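Long-range contacts in VC0179-like protein (Escherichia coli, PDB 4XJ6), which probably joins ATP and GTP into the cyclic dinucleotide cyclic GMP-AMP, as a magnesium-dependent bacterial homologue of cyclic GMP-AMP synthase: residues P2-H11 against T398-S406; M322-F333 against M366-E377. All coordinates share one frame; numbering follows the deposited sequence.

Interaction 1: residues P2-H11 against T398-S406; sequences PWDFNNYYSH and TNALLITSS
P2 and S406, the first and last modelled residues, are hydrogen-bonded to each other: S406 N donates to P2 O at 2.7 Å. Next to them D4 and T404 form a hydrogen-bonded antiparallel pair, with D4 N giving to T404 O and T404 N returning a longer bond to D4 O (3.3 Å). W3 and S405 make the non-hydrogen-bonded pair, where the indole sets its CE3 edge against S405 N while its NE1 reaches S379 O. I403 uses both of its branches, one toward W3 and one toward F5. I403 CG2, anti to the backbone N, lies against W3 CB at 3.6 Å, and the other branch runs alongside F5, bringing I403 CD1 to F5 CE1 at 3.7 Å. Farther on, L402 crosses H11 at about a right angle and lays L402 CD2 over one face of the imidazole, 3.6 Å from H11 ND1. Where the strands part, a water links D4 O, L402 O and Y8 N. D4 OD1 accepts from N6 N (3.1 Å), above the carboxylate plane, and is also hydrogen-bonded to T319 OG1. Strand 3-4 pairs with strand 404-405 in a two-stranded antiparallel sheet that ties the two ends of the chain together, and the Asx turn leads on from it, through F5 at the N-cap, into helix 6-10.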
loop_
_atom_site.group_PDB
_atom_site.type_symbol
_atom_site.label_atom_id
_atom_site.label_comp_id
_atom_site.label_asym_id
_atom_site.label_seq_id
_atom_site.Cartn_x
_atom_site.Cartn_y
_atom_site.Cartn_z
ATOM N N PRO A 2 -3.724 30.651 -24.092
ATOM C CA PRO A 2 -3.758 29.889 -22.840
ATOM C C PRO A 2 -2.390 29.314 -22.479
ATOM O O PRO A 2 -1.496 29.252 -23.325
ATOM C CB PRO A 2 -4.759 28.772 -23.133
ATOM C CG PRO A 2 -4.747 28.626 -24.619
ATOM C CD PRO A 2 -4.519 30.009 -25.154
ATOM N N TRP A 3 -2.230 28.900 -21.227
ATOM C CA TRP A 3 -0.939 28.418 -20.747
ATOM C C TRP A 3 -0.762 26.917 -20.926
ATOM O O TRP A 3 -1.693 26.138 -20.725
ATOM C CB TRP A 3 -0.752 28.774 -19.273
ATOM C CG TRP A 3 -0.751 30.244 -18.995
ATOM C CD1 TRP A 3 -1.723 30.956 -18.359
ATOM C CD2 TRP A 3 0.273 31.183 -19.342
ATOM N NE1 TRP A 3 -1.371 32.277 -18.288
ATOM C CE2 TRP A 3 -0.150 32.445 -18.885
ATOM C CE3 TRP A 3 1.504 31.079 -19.997
ATOM C CZ2 TRP A 3 0.615 33.597 -19.058
ATOM C CZ3 TRP A 3 2.264 32.223 -20.171
ATOM C CH2 TRP A 3 1.817 33.467 -19.702
ATOM N N ASP A 4 0.449 26.522 -21.304
ATOM C CA ASP A 4 0.820 25.115 -21.380
ATOM C C ASP A 4 1.519 24.718 -20.083
ATOM O O ASP A 4 2.315 25.485 -19.541
ATOM C CB ASP A 4 1.719 24.859 -22.595
ATOM C CG ASP A 4 2.180 23.415 -22.696
ATOM O OD1 ASP A 4 1.517 22.524 -22.124
ATOM O OD2 ASP A 4 3.206 23.170 -23.359
ATOM N N PHE A 5 1.208 23.526 -19.581
ATOM C CA PHE A 5 1.733 23.084 -18.292
ATOM C C PHE A 5 2.621 21.844 -18.402
ATOM O O PHE A 5 2.932 21.213 -17.392
ATOM C CB PHE A 5 0.580 22.810 -17.317
ATOM C CG PHE A 5 -0.079 24.053 -16.790
ATOM C CD1 PHE A 5 0.472 24.741 -15.722
ATOM C CD2 PHE A 5 -1.249 24.532 -17.357
ATOM C CE1 PHE A 5 -0.128 25.885 -15.232
ATOM C CE2 PHE A 5 -1.854 25.677 -16.869
ATOM C CZ PHE A 5 -1.291 26.353 -15.804
ATOM N N ASN A 6 3.032 21.503 -19.620
ATOM C CA ASN A 6 3.853 20.315 -19.851
ATOM C C ASN A 6 5.174 20.328 -19.081
ATOM O O ASN A 6 5.631 19.290 -18.597
ATOM C CB ASN A 6 4.131 20.151 -21.345
ATOM C CG ASN A 6 2.939 19.598 -22.101
ATOM O OD1 ASN A 6 2.131 18.852 -21.549
ATOM N ND2 ASN A 6 2.825 19.960 -23.374
ATOM N N ASN A 7 5.780 21.505 -18.968
ATOM C CA ASN A 7 7.017 21.652 -18.206
ATOM C C ASN A 7 6.753 21.757 -16.706
ATOM O O ASN A 7 7.580 21.336 -15.898
ATOM C CB ASN A 7 7.810 22.867 -18.692
ATOM C CG ASN A 7 8.761 22.524 -19.825
ATOM O OD1 ASN A 7 9.890 22.090 -19.594
ATOM N ND2 ASN A 7 8.306 22.713 -21.057
ATOM N N TYR A 8 5.606 22.322 -16.342
ATOM C CA TYR A 8 5.164 22.330 -14.952
ATOM C C TYR A 8 5.109 20.898 -14.444
ATOM O O TYR A 8 5.537 20.601 -13.330
ATOM C CB TYR A 8 3.795 23.006 -14.824
ATOM C CG TYR A 8 3.098 22.784 -13.493
ATOM C CD1 TYR A 8 3.257 23.679 -12.444
ATOM C CD2 TYR A 8 2.270 21.683 -13.294
ATOM C CE1 TYR A 8 2.620 23.482 -11.231
ATOM C CE2 TYR A 8 1.632 21.477 -12.083
ATOM C CZ TYR A 8 1.810 22.382 -11.055
ATOM O OH TYR A 8 1.177 22.187 -9.848
ATOM N N TYR A 9 4.593 20.011 -15.288
ATOM C CA TYR A 9 4.401 18.612 -14.925
ATOM C C TYR A 9 5.692 17.790 -14.934
ATOM O O TYR A 9 5.952 17.026 -14.001
ATOM C CB TYR A 9 3.386 17.956 -15.871
ATOM C CG TYR A 9 1.941 18.325 -15.605
ATOM C CD1 TYR A 9 1.346 18.048 -14.380
ATOM C CD2 TYR A 9 1.162 18.918 -16.590
ATOM C CE1 TYR A 9 0.027 18.371 -14.136
ATOM C CE2 TYR A 9 -0.163 19.247 -16.356
ATOM C CZ TYR A 9 -0.724 18.969 -15.127
ATOM O OH TYR A 9 -2.039 19.287 -14.876
ATOM N N SER A 10 6.497 17.946 -15.980
ATOM C CA SER A 10 7.534 16.962 -16.282
ATOM C C SER A 10 8.977 17.466 -16.317
ATOM O O SER A 10 9.884 16.683 -16.599
ATOM C CB SER A 10 7.223 16.310 -17.627
ATOM O OG SER A 10 7.283 17.273 -18.662
ATOM N N HIS A 11 9.204 18.748 -16.048
ATOM C CA HIS A 11 10.565 19.279 -16.112
ATOM C C HIS A 11 11.437 18.656 -15.026
ATOM O O HIS A 11 10.989 18.465 -13.898
ATOM C CB HIS A 11 10.568 20.802 -15.976
ATOM C CG HIS A 11 11.840 21.446 -16.432
ATOM N ND1 HIS A 11 12.737 22.026 -15.560
ATOM C CD2 HIS A 11 12.369 21.597 -17.669
ATOM C CE1 HIS A 11 13.762 22.508 -16.241
ATOM N NE2 HIS A 11 13.564 22.261 -17.523
ATOM N N THR A 398 7.284 25.503 -7.675
ATOM C CA THR A 398 7.273 26.904 -7.286
ATOM C C THR A 398 7.813 27.790 -8.401
ATOM O O THR A 398 7.739 29.018 -8.326
ATOM C CB THR A 398 8.097 27.128 -6.009
ATOM O OG1 THR A 398 9.416 26.597 -6.194
ATOM C CG2 THR A 398 7.443 26.436 -4.824
ATOM N N ASN A 399 8.350 27.153 -9.435
ATOM C CA ASN A 399 8.933 27.870 -10.560
ATOM C C ASN A 399 7.894 28.200 -11.632
ATOM O O ASN A 399 7.576 27.369 -12.486
ATOM C CB ASN A 399 10.079 27.053 -11.160
ATOM C CG ASN A 399 10.895 27.844 -12.166
ATOM O OD1 ASN A 399 10.660 29.033 -12.377
ATOM N ND2 ASN A 399 11.870 27.186 -12.784
ATOM N N ALA A 400 7.382 29.426 -11.586
ATOM C CA ALA A 400 6.369 29.880 -12.534
ATOM C C ALA A 400 6.916 29.936 -13.957
ATOM O O ALA A 400 6.157 29.868 -14.921
ATOM C CB ALA A 400 5.831 31.243 -12.118
ATOM N N LEU A 401 8.237 30.039 -14.084
ATOM C CA LEU A 401 8.880 30.131 -15.394
ATOM C C LEU A 401 8.760 28.842 -16.203
ATOM O O LEU A 401 9.092 28.813 -17.388
ATOM C CB LEU A 401 10.357 30.500 -15.239
ATOM C CG LEU A 401 10.649 31.897 -14.691
ATOM C CD1 LEU A 401 12.142 32.196 -14.744
ATOM C CD2 LEU A 401 9.854 32.955 -15.447
ATOM N N LEU A 402 8.293 27.778 -15.559
ATOM C CA LEU A 402 8.055 26.514 -16.241
ATOM C C LEU A 402 6.792 26.600 -17.092
ATOM O O LEU A 402 6.650 25.885 -18.086
ATOM C CB LEU A 402 7.930 25.374 -15.234
ATOM C CG LEU A 402 9.165 25.053 -14.398
ATOM C CD1 LEU A 402 8.845 23.972 -13.376
ATOM C CD2 LEU A 402 10.318 24.623 -15.296
ATOM N N ILE A 403 5.876 27.476 -16.689
ATOM C CA ILE A 403 4.627 27.680 -17.409
ATOM C C ILE A 403 4.871 28.468 -18.686
ATOM O O ILE A 403 5.395 29.577 -18.647
ATOM C CB ILE A 403 3.600 28.414 -16.535
ATOM C CG1 ILE A 403 3.323 27.615 -15.258
ATOM C CG2 ILE A 403 2.312 28.652 -17.302
ATOM C CD1 ILE A 403 2.422 28.327 -14.285
ATOM N N THR A 404 4.498 27.890 -19.820
ATOM C CA THR A 404 4.740 28.537 -21.105
ATOM C C THR A 404 3.448 28.731 -21.890
ATOM O O THR A 404 2.523 27.925 -21.786
ATOM C CB THR A 404 5.730 27.728 -21.963
ATOM O OG1 THR A 404 5.225 26.399 -22.142
ATOM C CG2 THR A 404 7.085 27.661 -21.277
ATOM N N SER A 405 3.394 29.804 -22.672
ATOM C CA SER A 405 2.223 30.104 -23.487
ATOM C C SER A 405 2.021 29.034 -24.552
ATOM O O SER A 405 2.973 28.605 -25.202
ATOM C CB SER A 405 2.360 31.485 -24.136
ATOM O OG SER A 405 1.182 31.841 -24.843
ATOM N N SER A 406 0.775 28.604 -24.722
ATOM C CA SER A 406 0.451 27.579 -25.706
ATOM C C SER A 406 0.348 28.170 -27.108
ATOM O O SER A 406 1.251 28.006 -27.930
ATOM C CB SER A 406 -0.855 26.877 -25.335
ATOM O OG SER A 406 -1.221 25.927 -26.320
HETATM O O HOH W 1 4.649 24.447 -18.529
#

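Interaction 2: residues M322-F333 against M366-E377; sequences MKLIARLLPEEF and MEGLYGILLAAE
A326 sits where helices 322-333 and 366-377 come together as an antiparallel pair, their axes 7.7 Å apart at an angle of 163°. Its lone methyl suits so close an approach: A326 CB meets L369 CG at 3.7 Å and also touches L373 CD1 and the backbone of Y370. At one end of the pair, M366 extends across F333, CE standing over the ring centre 3.4 Å from the centroid and SD over the same face, a Met-aromatic contact with a CH-pi component. L329 CD2 packs against that sulfur, and the F333 ring is braced edge-to-face by F349. P330, lacking an N-H, lies at the kink of its helix and rests its ring on E367, with P330 CB 3.6 Å from E367 CG. In the middle, the Y370 phenol is sandwiched between R327 CB over the ring centre, 3.8 Å from the Y370 centroid, and, on the opposite face and nearer the rim, L374 CD1 of its own helix. At the far end K323 is a knob among Y370, L373, L374 and E377; its long chain, bent at chi3 (55°), slides over L374 so that K323 NZ forms a 2.8 Å salt bridge to the syn lone pair of E377 OE1. Outward, W285 touches M366 and L369, and helix 382-393 backs L369 and L373. One water donates to A326 O and M366 O, both at 2.6 Å, and accepts from Y370 N.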
loop_
_atom_site.group_PDB
_atom_site.type_symbol
_atom_site.label_atom_id
_atom_site.label_comp_id
_atom_site.label_asym_id
_atom_site.label_seq_id
_atom_site.Cartn_x
_atom_site.Cartn_y
_atom_site.Cartn_z
ATOM N N MET A 322 -4.220 15.380 -18.657
ATOM C CA MET A 322 -4.694 15.592 -17.291
ATOM C C MET A 322 -6.064 16.261 -17.287
ATOM O O MET A 322 -6.897 15.985 -16.423
ATOM C CB MET A 322 -3.697 16.435 -16.491
ATOM C CG MET A 322 -2.451 15.678 -16.050
ATOM S SD MET A 322 -2.828 14.233 -15.035
ATOM C CE MET A 322 -3.575 15.010 -13.609
ATOM N N LYS A 323 -6.290 17.140 -18.258
ATOM C CA LYS A 323 -7.581 17.800 -18.414
ATOM C C LYS A 323 -8.650 16.792 -18.820
ATOM O O LYS A 323 -9.786 16.855 -18.351
ATOM C CB LYS A 323 -7.490 18.926 -19.443
ATOM C CG LYS A 323 -6.856 20.202 -18.912
ATOM C CD LYS A 323 -6.506 21.150 -20.043
ATOM C CE LYS A 323 -7.716 21.453 -20.910
ATOM N NZ LYS A 323 -7.340 22.236 -22.120
ATOM N N LEU A 324 -8.274 15.860 -19.691
ATOM C CA LEU A 324 -9.167 14.783 -20.103
ATOM C C LEU A 324 -9.548 13.915 -18.910
ATOM O O LEU A 324 -10.718 13.587 -18.709
ATOM C CB LEU A 324 -8.508 13.928 -21.185
ATOM C CG LEU A 324 -9.207 12.615 -21.535
ATOM C CD1 LEU A 324 -10.576 12.878 -22.147
ATOM C CD2 LEU A 324 -8.345 11.771 -22.468
ATOM N N ILE A 325 -8.542 13.548 -18.126
ATOM C CA ILE A 325 -8.736 12.716 -16.946
ATOM C C ILE A 325 -9.623 13.398 -15.908
ATOM O O ILE A 325 -10.554 12.788 -15.382
ATOM C CB ILE A 325 -7.382 12.349 -16.310
ATOM C CG1 ILE A 325 -6.636 11.359 -17.205
ATOM C CG2 ILE A 325 -7.568 11.759 -14.919
ATOM C CD1 ILE A 325 -5.238 11.064 -16.733
ATOM N N ALA A 326 -9.334 14.666 -15.629
ATOM C CA ALA A 326 -10.078 15.436 -14.635
ATOM C C ALA A 326 -11.554 15.549 -15.002
ATOM O O ALA A 326 -12.428 15.426 -14.146
ATOM C CB ALA A 326 -9.468 16.821 -14.477
ATOM N N ARG A 327 -11.824 15.777 -16.283
ATOM C CA ARG A 327 -13.190 15.924 -16.773
ATOM C C ARG A 327 -14.018 14.653 -16.580
ATOM O O ARG A 327 -15.184 14.713 -16.185
ATOM C CB ARG A 327 -13.179 16.314 -18.255
ATOM C CG ARG A 327 -14.515 16.137 -18.967
ATOM C CD ARG A 327 -15.493 17.247 -18.630
ATOM N NE ARG A 327 -15.378 18.365 -19.561
ATOM C CZ ARG A 327 -16.404 18.919 -20.198
ATOM N NH1 ARG A 327 -17.633 18.463 -20.007
ATOM N NH2 ARG A 327 -16.198 19.934 -21.027
ATOM N N LEU A 328 -13.405 13.505 -16.849
ATOM C CA LEU A 328 -14.126 12.238 -16.895
ATOM C C LEU A 328 -14.043 11.439 -15.596
ATOM O O LEU A 328 -14.815 10.501 -15.390
ATOM C CB LEU A 328 -13.601 11.387 -18.051
ATOM C CG LEU A 328 -13.951 11.894 -19.450
ATOM C CD1 LEU A 328 -13.358 10.994 -20.523
ATOM C CD2 LEU A 328 -15.460 11.991 -19.605
ATOM N N LEU A 329 -13.109 11.810 -14.725
ATOM C CA LEU A 329 -12.900 11.087 -13.471
ATOM C C LEU A 329 -14.157 10.966 -12.594
ATOM O O LEU A 329 -14.419 9.890 -12.059
ATOM C CB LEU A 329 -11.778 11.740 -12.659
ATOM C CG LEU A 329 -11.291 10.916 -11.469
ATOM C CD1 LEU A 329 -10.494 9.705 -11.945
ATOM C CD2 LEU A 329 -10.477 11.770 -10.511
ATOM N N PRO A 330 -14.940 12.056 -12.437
ATOM C CA PRO A 330 -16.129 11.896 -11.590
ATOM C C PRO A 330 -17.156 10.921 -12.166
ATOM O O PRO A 330 -17.878 10.269 -11.410
ATOM C CB PRO A 330 -16.711 13.312 -11.530
ATOM C CG PRO A 330 -15.579 14.206 -11.855
ATOM C CD PRO A 330 -14.761 13.461 -12.848
ATOM N N GLU A 331 -17.216 10.821 -13.490
ATOM C CA GLU A 331 -18.175 9.935 -14.137
ATOM C C GLU A 331 -17.739 8.480 -14.026
ATOM O O GLU A 331 -18.572 7.574 -14.019
ATOM C CB GLU A 331 -18.363 10.322 -15.603
ATOM C CG GLU A 331 -18.963 11.705 -15.797
ATOM C CD GLU A 331 -20.311 11.863 -15.114
ATOM O OE1 GLU A 331 -21.093 10.888 -15.084
ATOM O OE2 GLU A 331 -20.586 12.968 -14.602
ATOM N N GLU A 332 -16.431 8.262 -13.939
ATOM C CA GLU A 332 -15.900 6.923 -13.725
ATOM C C GLU A 332 -16.341 6.377 -12.379
ATOM O O GLU A 332 -16.770 5.227 -12.274
ATOM C CB GLU A 332 -14.377 6.925 -13.807
ATOM C CG GLU A 332 -13.854 6.957 -15.217
ATOM C CD GLU A 332 -14.385 5.811 -16.050
ATOM O OE1 GLU A 332 -14.392 4.666 -15.553
ATOM O OE2 GLU A 332 -14.805 6.058 -17.197
ATOM N N PHE A 333 -16.231 7.212 -11.351
ATOM C CA PHE A 333 -16.621 6.825 -10.001
ATOM C C PHE A 333 -18.138 6.815 -9.842
ATOM O O PHE A 333 -18.666 6.164 -8.943
ATOM C CB PHE A 333 -15.976 7.760 -8.975
ATOM C CG PHE A 333 -14.524 7.464 -8.719
ATOM C CD1 PHE A 333 -13.559 7.804 -9.648
ATOM C CD2 PHE A 333 -14.126 6.838 -7.547
ATOM C CE1 PHE A 333 -12.224 7.525 -9.415
ATOM C CE2 PHE A 333 -12.795 6.557 -7.308
ATOM C CZ PHE A 333 -11.840 6.902 -8.249
ATOM N N MET A 366 -13.754 15.560 -6.680
ATOM C CA MET A 366 -13.201 15.238 -7.992
ATOM C C MET A 366 -13.699 16.202 -9.060
ATOM O O MET A 366 -12.944 16.603 -9.946
ATOM C CB MET A 366 -13.555 13.807 -8.396
ATOM C CG MET A 366 -12.840 12.743 -7.594
ATOM S SD MET A 366 -13.288 11.078 -8.115
ATOM C CE MET A 366 -12.140 10.132 -7.126
ATOM N N GLU A 367 -14.974 16.565 -8.975
ATOM C CA GLU A 367 -15.581 17.478 -9.938
ATOM C C GLU A 367 -14.923 18.856 -9.888
ATOM O O GLU A 367 -14.950 19.604 -10.864
ATOM C CB GLU A 367 -17.083 17.599 -9.680
ATOM C CG GLU A 367 -17.868 16.334 -10.016
ATOM C CD GLU A 367 -19.286 16.359 -9.481
ATOM O OE1 GLU A 367 -19.560 17.155 -8.560
ATOM O OE2 GLU A 367 -20.126 15.582 -9.982
ATOM N N GLY A 368 -14.318 19.184 -8.752
ATOM C CA GLY A 368 -13.662 20.469 -8.595
ATOM C C GLY A 368 -12.353 20.583 -9.358
ATOM O O GLY A 368 -11.915 21.686 -9.684
ATOM N N LEU A 369 -11.733 19.441 -9.643
ATOM C CA LEU A 369 -10.418 19.418 -10.280
ATOM C C LEU A 369 -10.397 20.030 -11.679
ATOM O O LEU A 369 -9.522 20.839 -11.987
ATOM C CB LEU A 369 -9.891 17.984 -10.354
ATOM C CG LEU A 369 -8.534 17.830 -11.046
ATOM C CD1 LEU A 369 -7.480 18.720 -10.390
ATOM C CD2 LEU A 369 -8.083 16.376 -11.061
ATOM N N TYR A 370 -11.346 19.633 -12.522
ATOM C CA TYR A 370 -11.382 20.079 -13.913
ATOM C C TYR A 370 -11.463 21.599 -14.024
ATOM O O TYR A 370 -10.880 22.196 -14.930
ATOM C CB TYR A 370 -12.563 19.436 -14.645
ATOM C CG TYR A 370 -12.600 19.715 -16.132
ATOM C CD1 TYR A 370 -11.511 19.418 -16.943
ATOM C CD2 TYR A 370 -13.730 20.256 -16.728
ATOM C CE1 TYR A 370 -11.541 19.666 -18.301
ATOM C CE2 TYR A 370 -13.773 20.504 -18.086
ATOM C CZ TYR A 370 -12.675 20.206 -18.870
ATOM O OH TYR A 370 -12.710 20.455 -20.224
ATOM N N GLY A 371 -12.176 22.220 -13.091
ATOM C CA GLY A 371 -12.319 23.664 -13.081
ATOM C C GLY A 371 -11.027 24.372 -12.739
ATOM O O GLY A 371 -10.730 25.442 -13.266
ATOM N N ILE A 372 -10.254 23.761 -11.849
ATOM C CA ILE A 372 -8.980 24.316 -11.422
ATOM C C ILE A 372 -7.963 24.323 -12.566
ATOM O O ILE A 372 -7.264 25.314 -12.786
ATOM C CB ILE A 372 -8.410 23.527 -10.227
ATOM C CG1 ILE A 372 -9.270 23.759 -8.981
ATOM C CG2 ILE A 372 -6.958 23.903 -9.978
ATOM C CD1 ILE A 372 -8.913 22.859 -7.822
ATOM N N LEU A 373 -7.904 23.217 -13.303
ATOM C CA LEU A 373 -6.958 23.066 -14.405
ATOM C C LEU A 373 -7.242 24.032 -15.555
ATOM O O LEU A 373 -6.336 24.404 -16.304
ATOM C CB LEU A 373 -6.974 21.628 -14.927
ATOM C CG LEU A 373 -6.547 20.544 -13.936
ATOM C CD1 LEU A 373 -6.503 19.188 -14.619
ATOM C CD2 LEU A 373 -5.197 20.881 -13.312
ATOM N N LEU A 374 -8.502 24.431 -15.695
ATOM C CA LEU A 374 -8.903 25.324 -16.776
ATOM C C LEU A 374 -8.762 26.791 -16.389
ATOM O O LEU A 374 -8.479 27.637 -17.239
ATOM C CB LEU A 374 -10.339 25.034 -17.196
ATOM C CG LEU A 374 -10.520 23.800 -18.075
ATOM C CD1 LEU A 374 -11.946 23.331 -17.983
ATOM C CD2 LEU A 374 -10.150 24.119 -19.515
ATOM N N ALA A 375 -8.968 27.088 -15.110
ATOM C CA ALA A 375 -8.793 28.443 -14.602
ATOM C C ALA A 375 -7.319 28.814 -14.659
ATOM O O ALA A 375 -6.957 29.937 -15.009
ATOM C CB ALA A 375 -9.327 28.558 -13.181
ATOM N N ALA A 376 -6.477 27.845 -14.313
ATOM C CA ALA A 376 -5.030 28.000 -14.392
ATOM C C ALA A 376 -4.606 28.270 -15.831
ATOM O O ALA A 376 -3.839 29.193 -16.104
ATOM C CB ALA A 376 -4.332 26.760 -13.856
ATOM N N GLU A 377 -5.117 27.445 -16.739
ATOM C CA GLU A 377 -4.858 27.564 -18.167
ATOM C C GLU A 377 -5.225 28.945 -18.711
ATOM O O GLU A 377 -4.560 29.473 -19.604
ATOM C CB GLU A 377 -5.634 26.470 -18.907
ATOM C CG GLU A 377 -5.705 26.635 -20.407
ATOM C CD GLU A 377 -6.427 25.483 -21.074
ATOM O OE1 GLU A 377 -6.068 24.315 -20.808
ATOM O OE2 GLU A 377 -7.359 25.744 -21.862
HETATM O O HOH W 2 -13.264 17.153 -12.449
#

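Overall arrangement
Along the chain, interaction 2 is nested inside the loop that interaction 1 closes, and their centres lie 18 Å apart. They meet at the C-terminal end of helix 366-377: W3 N probably donates to E377 O (2.9 Å between them), while F5 CZ packs on A376 CB at 3.6 Å. Helix 318-335, which carries residues 322-333, is held as well, since T319 near its start is hydrogen-bonded to D4 and N6. I389 of helix 382-393 touches F5 and Y8 from interaction 1, and L373 and A376 from interaction 2. Neither contact contributes to the two magnesium sites, built from D129, D131 and D191; F333, in interaction 2, has its side chain about 11 Å from a bound 3'-deoxy-GTP.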